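Long-range contact in arginyl-tRNA synthetase, putative (Plasmodium falciparum, PDB 5JLD), which probably catalyses the ATP-dependent attachment of L-arginine to tRNA(Arg), releasing AMP and diphosphate, as a class I aminoacyl-tRNA synthetase: residues Y304-L315 against T354-K365. Numbering follows the deposited sequence.
Sequences YQSENFKVPLFL and THFETIFDLIKK
Y304 and S306 both bind the carboxylate of D361, where a beta-hairpin loop packs on helix 353-364 in the class I catalytic domain. Strands 301-304 and 313-316 form the hairpin, paired at its loop end by two backbone bonds between Y304 and L313. Y304 OH donates to D361 OD2 at 2.6 Å, and S306 OG donates to the same oxygen at 2.8 Å. The two hydroxyls come from opposite faces of the carboxylate. K365 NZ in turn donates to Y304 OH at 2.8 Å, so the phenol both gives and accepts a bond. The ammonium group also forms a long salt bridge with E307 OE2, and its positive charge probably makes the phenol a stronger donor to D361.

The Y304 ring lies on L362, whose CD1 sits 3.8 Å from the ring centroid in a CH-pi contact. L313 packs beside it: its CG meets T358 CG2 at 3.7 Å, and its CD1 reaches I359 CG1. On the loop side, F309 lays one ring face over the T358 backbone, and its CZ touches E357 CB. Its CG is anti to the carbonyl carbon (chi1 -54°), which swings the ring onto the helix.

Behind this layer, I359 packs on helix 326-337. S306 OG also closes an ST turn, accepting from N308 N at 2.9 Å.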
ATOM      1  N   TYR A 304     -17.582 -18.878 -18.190  1.00 42.83           N
ATOM      2  CA  TYR A 304     -17.856 -17.497 -18.579  1.00 46.20           C
ATOM      3  C   TYR A 304     -16.856 -17.060 -19.636  1.00 54.84           C
ATOM      4  O   TYR A 304     -15.650 -16.986 -19.377  1.00 53.37           O
ATOM      5  CB  TYR A 304     -17.781 -16.544 -17.393  1.00 43.64           C
ATOM      6  CG  TYR A 304     -17.882 -15.083 -17.801  1.00 56.80           C
ATOM      7  CD1 TYR A 304     -19.075 -14.562 -18.305  1.00 60.59           C
ATOM      8  CD2 TYR A 304     -16.791 -14.229 -17.685  1.00 55.75           C
ATOM      9  CE1 TYR A 304     -19.177 -13.239 -18.679  1.00 56.48           C
ATOM     10  CE2 TYR A 304     -16.886 -12.893 -18.053  1.00 56.73           C
ATOM     11  CZ  TYR A 304     -18.082 -12.410 -18.552  1.00 59.09           C
ATOM     12  OH  TYR A 304     -18.180 -11.099 -18.924  1.00 65.79           O
ATOM     13  N   GLN A 305     -17.365 -16.779 -20.828  1.00 56.90           N
ATOM     14  CA  GLN A 305     -16.556 -16.209 -21.892  1.00 51.01           C
ATOM     15  C   GLN A 305     -16.750 -14.702 -21.949  1.00 58.19           C
ATOM     16  O   GLN A 305     -17.826 -14.224 -22.310  1.00 58.73           O
ATOM     17  CB  GLN A 305     -16.917 -16.821 -23.240  1.00 46.15           C
ATOM     18  CG  GLN A 305     -16.093 -16.254 -24.391  1.00 50.74           C
ATOM     19  CD  GLN A 305     -14.624 -16.643 -24.300  1.00 55.26           C
ATOM     20  OE1 GLN A 305     -14.284 -17.831 -24.351  1.00 57.65           O
ATOM     21  NE2 GLN A 305     -13.744 -15.643 -24.170  1.00 57.61           N
ATOM     22  N   SER A 306     -15.721 -13.952 -21.579  1.00 54.98           N
ATOM     23  CA  SER A 306     -15.789 -12.514 -21.743  1.00 53.02           C
ATOM     24  C   SER A 306     -15.602 -12.144 -23.211  1.00 61.87           C
ATOM     25  O   SER A 306     -14.963 -12.878 -23.988  1.00 55.49           O
ATOM     26  CB  SER A 306     -14.741 -11.812 -20.892  1.00 49.03           C
ATOM     27  OG  SER A 306     -14.736 -10.426 -21.173  1.00 53.48           O
ATOM     28  N   GLU A 307     -16.194 -11.014 -23.575  1.00 66.71           N
ATOM     29  CA  GLU A 307     -16.016 -10.379 -24.876  1.00 76.24           C
ATOM     30  C   GLU A 307     -14.647  -9.707 -24.957  1.00 68.76           C
ATOM     31  O   GLU A 307     -14.091  -9.523 -26.041  1.00 60.65           O
ATOM     32  CB  GLU A 307     -17.115  -9.343 -25.086  1.00 88.49           C
ATOM     33  CG  GLU A 307     -17.593  -8.771 -23.750  1.00 98.57           C
ATOM     34  CD  GLU A 307     -18.689  -7.740 -23.890  1.00105.97           C
ATOM     35  OE1 GLU A 307     -19.401  -7.761 -24.917  1.00110.87           O
ATOM     36  OE2 GLU A 307     -18.845  -6.919 -22.957  1.00103.14           O
ATOM     37  N   ASN A 308     -14.116  -9.339 -23.792  1.00 64.22           N
ATOM     38  CA  ASN A 308     -12.896  -8.547 -23.719  1.00 64.96           C
ATOM     39  C   ASN A 308     -11.652  -9.347 -23.337  1.00 63.36           C
ATOM     40  O   ASN A 308     -10.548  -8.803 -23.314  1.00 62.62           O
ATOM     41  CB  ASN A 308     -13.084  -7.394 -22.732  1.00 66.43           C
ATOM     42  CG  ASN A 308     -14.197  -6.450 -23.149  1.00 80.08           C
ATOM     43  OD1 ASN A 308     -15.099  -6.151 -22.366  1.00 83.63           O
ATOM     44  ND2 ASN A 308     -14.147  -5.987 -24.394  1.00 88.62           N
ATOM     45  N   PHE A 309     -11.817 -10.636 -23.052  1.00 62.29           N
ATOM     46  CA  PHE A 309     -10.666 -11.474 -22.710  1.00 59.21           C
ATOM     47  C   PHE A 309     -10.800 -12.824 -23.377  1.00 62.04           C
ATOM     48  O   PHE A 309     -11.893 -13.398 -23.405  1.00 66.70           O
ATOM     49  CB  PHE A 309     -10.537 -11.628 -21.190  1.00 58.25           C
ATOM     50  CG  PHE A 309     -10.486 -10.315 -20.456  1.00 53.85           C
ATOM     51  CD1 PHE A 309      -9.288  -9.646 -20.283  1.00 49.99           C
ATOM     52  CD2 PHE A 309     -11.646  -9.748 -19.947  1.00 54.73           C
ATOM     53  CE1 PHE A 309      -9.248  -8.429 -19.615  1.00 54.70           C
ATOM     54  CE2 PHE A 309     -11.610  -8.537 -19.277  1.00 50.54           C
ATOM     55  CZ  PHE A 309     -10.414  -7.875 -19.112  1.00 54.46           C
ATOM     56  N   LYS A 310      -9.699 -13.330 -23.934  1.00 57.59           N
ATOM     57  CA  LYS A 310      -9.759 -14.583 -24.678  1.00 58.92           C
ATOM     58  C   LYS A 310     -10.017 -15.788 -23.751  1.00 62.42           C
ATOM     59  O   LYS A 310     -10.877 -16.613 -24.035  1.00 55.30           O
ATOM     60  CB  LYS A 310      -8.475 -14.808 -25.478  1.00 54.80           C
ATOM     61  N   VAL A 311      -9.272 -15.881 -22.652  1.00 54.83           N
ATOM     62  CA  VAL A 311      -9.378 -17.024 -21.754  1.00 58.39           C
ATOM     63  C   VAL A 311     -10.635 -16.963 -20.887  1.00 52.24           C
ATOM     64  O   VAL A 311     -10.820 -16.021 -20.116  1.00 49.65           O
ATOM     65  CB  VAL A 311      -8.142 -17.139 -20.841  1.00 60.87           C
ATOM     66  CG1 VAL A 311      -8.298 -18.323 -19.874  1.00 56.78           C
ATOM     67  CG2 VAL A 311      -6.877 -17.301 -21.684  1.00 55.53           C
ATOM     68  N   PRO A 312     -11.510 -17.969 -21.022  1.00 46.53           N
ATOM     69  CA  PRO A 312     -12.734 -18.039 -20.209  1.00 52.96           C
ATOM     70  C   PRO A 312     -12.493 -18.421 -18.739  1.00 50.37           C
ATOM     71  O   PRO A 312     -11.465 -19.017 -18.406  1.00 48.54           O
ATOM     72  CB  PRO A 312     -13.543 -19.134 -20.911  1.00 44.15           C
ATOM     73  CG  PRO A 312     -12.500 -20.026 -21.476  1.00 50.06           C
ATOM     74  CD  PRO A 312     -11.377 -19.139 -21.909  1.00 47.34           C
ATOM     75  N   LEU A 313     -13.435 -18.073 -17.868  1.00 43.97           N
ATOM     76  CA  LEU A 313     -13.454 -18.644 -16.514  1.00 46.12           C
ATOM     77  C   LEU A 313     -14.134 -20.018 -16.536  1.00 51.87           C
ATOM     78  O   LEU A 313     -15.230 -20.173 -17.069  1.00 54.21           O
ATOM     79  CB  LEU A 313     -14.165 -17.711 -15.531  1.00 44.46           C
ATOM     80  CG  LEU A 313     -13.594 -16.282 -15.482  1.00 51.64           C
ATOM     81  CD1 LEU A 313     -14.421 -15.377 -14.553  1.00 48.37           C
ATOM     82  CD2 LEU A 313     -12.116 -16.278 -15.070  1.00 50.40           C
ATOM     83  N   PHE A 314     -13.478 -21.020 -15.968  1.00 49.47           N
ATOM     84  CA  PHE A 314     -14.081 -22.353 -15.887  1.00 49.27           C
ATOM     85  C   PHE A 314     -14.807 -22.501 -14.541  1.00 53.95           C
ATOM     86  O   PHE A 314     -14.186 -22.490 -13.474  1.00 53.11           O
ATOM     87  CB  PHE A 314     -13.012 -23.430 -16.096  1.00 46.61           C
ATOM     88  CG  PHE A 314     -12.347 -23.361 -17.461  1.00 54.22           C
ATOM     89  CD1 PHE A 314     -11.362 -22.413 -17.724  1.00 47.16           C
ATOM     90  CD2 PHE A 314     -12.714 -24.234 -18.476  1.00 59.13           C
ATOM     91  CE1 PHE A 314     -10.756 -22.339 -18.971  1.00 55.39           C
ATOM     92  CE2 PHE A 314     -12.108 -24.167 -19.734  1.00 59.12           C
ATOM     93  CZ  PHE A 314     -11.129 -23.219 -19.979  1.00 55.21           C
ATOM     94  N   LEU A 315     -16.130 -22.587 -14.600  1.00 51.66           N
ATOM     95  CA  LEU A 315     -16.949 -22.542 -13.389  1.00 55.42           C
ATOM     96  C   LEU A 315     -17.554 -23.903 -13.024  1.00 56.74           C
ATOM     97  O   LEU A 315     -17.679 -24.235 -11.849  1.00 57.65           O
ATOM     98  CB  LEU A 315     -18.044 -21.483 -13.547  1.00 49.73           C
ATOM     99  CG  LEU A 315     -17.445 -20.092 -13.837  1.00 60.01           C
ATOM    100  CD1 LEU A 315     -18.511 -19.020 -13.995  1.00 57.80           C
ATOM    101  CD2 LEU A 315     -16.474 -19.702 -12.740  1.00 61.18           C
ATOM    102  N   THR A 354      -4.812 -10.451 -15.712  1.00 42.78           N
ATOM    103  CA  THR A 354      -5.851 -10.785 -16.674  1.00 48.16           C
ATOM    104  C   THR A 354      -6.945 -11.613 -16.004  1.00 53.03           C
ATOM    105  O   THR A 354      -8.145 -11.267 -16.074  1.00 52.73           O
ATOM    106  CB  THR A 354      -5.250 -11.556 -17.872  1.00 56.90           C
ATOM    107  OG1 THR A 354      -4.121 -10.833 -18.380  1.00 62.87           O
ATOM    108  CG2 THR A 354      -6.274 -11.764 -18.969  1.00 55.45           C
ATOM    109  N   HIS A 355      -6.512 -12.658 -15.297  1.00 48.55           N
ATOM    110  CA  HIS A 355      -7.433 -13.522 -14.562  1.00 49.31           C
ATOM    111  C   HIS A 355      -8.373 -12.663 -13.735  1.00 50.98           C
ATOM    112  O   HIS A 355      -9.600 -12.741 -13.908  1.00 51.16           O
ATOM    113  CB  HIS A 355      -6.653 -14.503 -13.687  1.00 49.27           C
ATOM    114  CG  HIS A 355      -7.499 -15.267 -12.724  1.00 53.25           C
ATOM    115  ND1 HIS A 355      -8.228 -16.382 -13.088  1.00 46.77           N
ATOM    116  CD2 HIS A 355      -7.731 -15.076 -11.403  1.00 48.51           C
ATOM    117  CE1 HIS A 355      -8.870 -16.841 -12.030  1.00 49.17           C
ATOM    118  NE2 HIS A 355      -8.579 -16.074 -10.995  1.00 45.37           N
ATOM    119  N   PHE A 356      -7.818 -11.760 -12.917  1.00 49.37           N
ATOM    120  CA  PHE A 356      -8.711 -11.023 -12.017  1.00 49.49           C
ATOM    121  C   PHE A 356      -9.532  -9.999 -12.796  1.00 48.34           C
ATOM    122  O   PHE A 356     -10.707  -9.753 -12.467  1.00 50.83           O
ATOM    123  CB  PHE A 356      -7.944 -10.377 -10.849  1.00 44.56           C
ATOM    124  CG  PHE A 356      -7.600 -11.363  -9.772  1.00 51.54           C
ATOM    125  CD1 PHE A 356      -8.583 -11.802  -8.877  1.00 53.56           C
ATOM    126  CD2 PHE A 356      -6.327 -11.913  -9.691  1.00 49.41           C
ATOM    127  CE1 PHE A 356      -8.294 -12.751  -7.897  1.00 48.65           C
ATOM    128  CE2 PHE A 356      -6.023 -12.872  -8.715  1.00 52.07           C
ATOM    129  CZ  PHE A 356      -7.006 -13.290  -7.813  1.00 52.04           C
ATOM    130  N   GLU A 357      -8.958  -9.465 -13.868  1.00 46.90           N
ATOM    131  CA  GLU A 357      -9.719  -8.540 -14.689  1.00 53.04           C
ATOM    132  C   GLU A 357     -10.899  -9.316 -15.275  1.00 39.94           C
ATOM    133  O   GLU A 357     -12.038  -8.818 -15.288  1.00 48.21           O
ATOM    134  CB  GLU A 357      -8.840  -7.904 -15.779  1.00 56.25           C
ATOM    135  CG  GLU A 357      -7.953  -6.799 -15.233  1.00 63.26           C
ATOM    136  CD  GLU A 357      -7.342  -5.924 -16.312  1.00 70.23           C
ATOM    137  OE1 GLU A 357      -6.793  -6.475 -17.290  1.00 72.43           O
ATOM    138  OE2 GLU A 357      -7.421  -4.680 -16.179  1.00 74.28           O
ATOM    139  N   THR A 358     -10.643 -10.564 -15.662  1.00 42.63           N
ATOM    140  CA  THR A 358     -11.726 -11.377 -16.231  1.00 53.03           C
ATOM    141  C   THR A 358     -12.784 -11.643 -15.159  1.00 52.51           C
ATOM    142  O   THR A 358     -13.975 -11.736 -15.454  1.00 45.93           O
ATOM    143  CB  THR A 358     -11.242 -12.722 -16.802  1.00 51.94           C
ATOM    144  OG1 THR A 358     -10.164 -12.513 -17.724  1.00 51.90           O
ATOM    145  CG2 THR A 358     -12.385 -13.430 -17.524  1.00 61.06           C
ATOM    146  N   ILE A 359     -12.356 -11.737 -13.904  1.00 50.70           N
ATOM    147  CA  ILE A 359     -13.343 -11.934 -12.854  1.00 46.37           C
ATOM    148  C   ILE A 359     -14.160 -10.655 -12.683  1.00 46.98           C
ATOM    149  O   ILE A 359     -15.396 -10.718 -12.557  1.00 44.61           O
ATOM    150  CB  ILE A 359     -12.682 -12.363 -11.532  1.00 44.60           C
ATOM    151  CG1 ILE A 359     -12.236 -13.830 -11.650  1.00 47.41           C
ATOM    152  CG2 ILE A 359     -13.664 -12.209 -10.347  1.00 39.53           C
ATOM    153  CD1 ILE A 359     -11.162 -14.227 -10.682  1.00 44.06           C
ATOM    154  N   PHE A 360     -13.494  -9.496 -12.752  1.00 48.38           N
ATOM    155  CA  PHE A 360     -14.192  -8.245 -12.437  1.00 49.75           C
ATOM    156  C   PHE A 360     -15.258  -8.014 -13.504  1.00 49.49           C
ATOM    157  O   PHE A 360     -16.414  -7.703 -13.198  1.00 45.84           O
ATOM    158  CB  PHE A 360     -13.225  -7.063 -12.377  1.00 52.80           C
ATOM    159  CG  PHE A 360     -12.208  -7.156 -11.272  1.00 49.35           C
ATOM    160  CD1 PHE A 360     -12.376  -8.051 -10.209  1.00 42.24           C
ATOM    161  CD2 PHE A 360     -11.078  -6.340 -11.295  1.00 43.54           C
ATOM    162  CE1 PHE A 360     -11.426  -8.140  -9.197  1.00 36.48           C
ATOM    163  CE2 PHE A 360     -10.124  -6.410 -10.280  1.00 44.75           C
ATOM    164  CZ  PHE A 360     -10.299  -7.308  -9.226  1.00 39.71           C
ATOM    165  N   ASP A 361     -14.846  -8.206 -14.758  1.00 48.23           N
ATOM    166  CA  ASP A 361     -15.748  -8.151 -15.899  1.00 51.08           C
ATOM    167  C   ASP A 361     -17.001  -9.030 -15.701  1.00 49.60           C
ATOM    168  O   ASP A 361     -18.106  -8.628 -16.072  1.00 48.24           O
ATOM    169  CB  ASP A 361     -14.993  -8.559 -17.174  1.00 48.26           C
ATOM    170  CG  ASP A 361     -15.831  -8.400 -18.430  1.00 57.05           C
ATOM    171  OD1 ASP A 361     -16.098  -7.247 -18.836  1.00 60.44           O
ATOM    172  OD2 ASP A 361     -16.227  -9.436 -19.014  1.00 56.10           O
ATOM    173  N   LEU A 362     -16.852 -10.211 -15.104  1.00 44.65           N
ATOM    174  CA  LEU A 362     -18.052 -11.037 -14.874  1.00 44.68           C
ATOM    175  C   LEU A 362     -18.915 -10.423 -13.777  1.00 44.09           C
ATOM    176  O   LEU A 362     -20.146 -10.316 -13.907  1.00 43.20           O
ATOM    177  CB  LEU A 362     -17.682 -12.477 -14.505  1.00 45.11           C
ATOM    178  CG  LEU A 362     -18.817 -13.352 -13.946  1.00 50.66           C
ATOM    179  CD1 LEU A 362     -19.964 -13.532 -14.957  1.00 50.23           C
ATOM    180  CD2 LEU A 362     -18.276 -14.710 -13.471  1.00 38.76           C
ATOM    181  N   ILE A 363     -18.257  -9.977 -12.712  1.00 40.04           N
ATOM    182  CA  ILE A 363     -18.968  -9.555 -11.506  1.00 40.12           C
ATOM    183  C   ILE A 363     -19.738  -8.251 -11.781  1.00 45.96           C
ATOM    184  O   ILE A 363     -20.805  -7.989 -11.210  1.00 44.99           O
ATOM    185  CB  ILE A 363     -17.980  -9.382 -10.321  1.00 45.86           C
ATOM    186  CG1 ILE A 363     -18.014 -10.600  -9.378  1.00 46.50           C
ATOM    187  CG2 ILE A 363     -18.281  -8.118  -9.538  1.00 46.05           C
ATOM    188  CD1 ILE A 363     -17.806 -11.965 -10.044  1.00 45.84           C
ATOM    189  N   LYS A 364     -19.192  -7.446 -12.684  1.00 40.55           N
ATOM    190  CA  LYS A 364     -19.805  -6.187 -13.058  1.00 47.99           C
ATOM    191  C   LYS A 364     -21.093  -6.432 -13.857  1.00 51.56           C
ATOM    192  O   LYS A 364     -21.957  -5.560 -13.939  1.00 54.23           O
ATOM    193  CB  LYS A 364     -18.795  -5.358 -13.857  1.00 55.98           C
ATOM    194  CG  LYS A 364     -18.291  -4.097 -13.163  1.00 60.81           C
ATOM    195  CD  LYS A 364     -18.348  -4.151 -11.643  1.00 58.81           C
ATOM    196  CE  LYS A 364     -17.817  -2.842 -11.062  1.00 54.65           C
ATOM    197  NZ  LYS A 364     -18.224  -2.517  -9.654  1.00 47.15           N
ATOM    198  N   LYS A 365     -21.230  -7.630 -14.429  1.00 50.73           N
ATOM    199  CA  LYS A 365     -22.426  -7.962 -15.195  1.00 43.79           C
ATOM    200  C   LYS A 365     -23.524  -8.539 -14.297  1.00 50.30           C
ATOM    201  O   LYS A 365     -24.648  -8.732 -14.748  1.00 51.13           O
ATOM    202  CB  LYS A 365     -22.095  -8.952 -16.322  1.00 48.99           C
ATOM    203  CG  LYS A 365     -21.321  -8.339 -17.489  1.00 60.98           C
ATOM    204  CD  LYS A 365     -21.103  -9.325 -18.631  1.00 59.04           C
ATOM    205  CE  LYS A 365     -20.186  -8.705 -19.693  1.00 63.39           C
ATOM    206  NZ  LYS A 365     -19.808  -9.676 -20.770  1.00 67.26           N
TER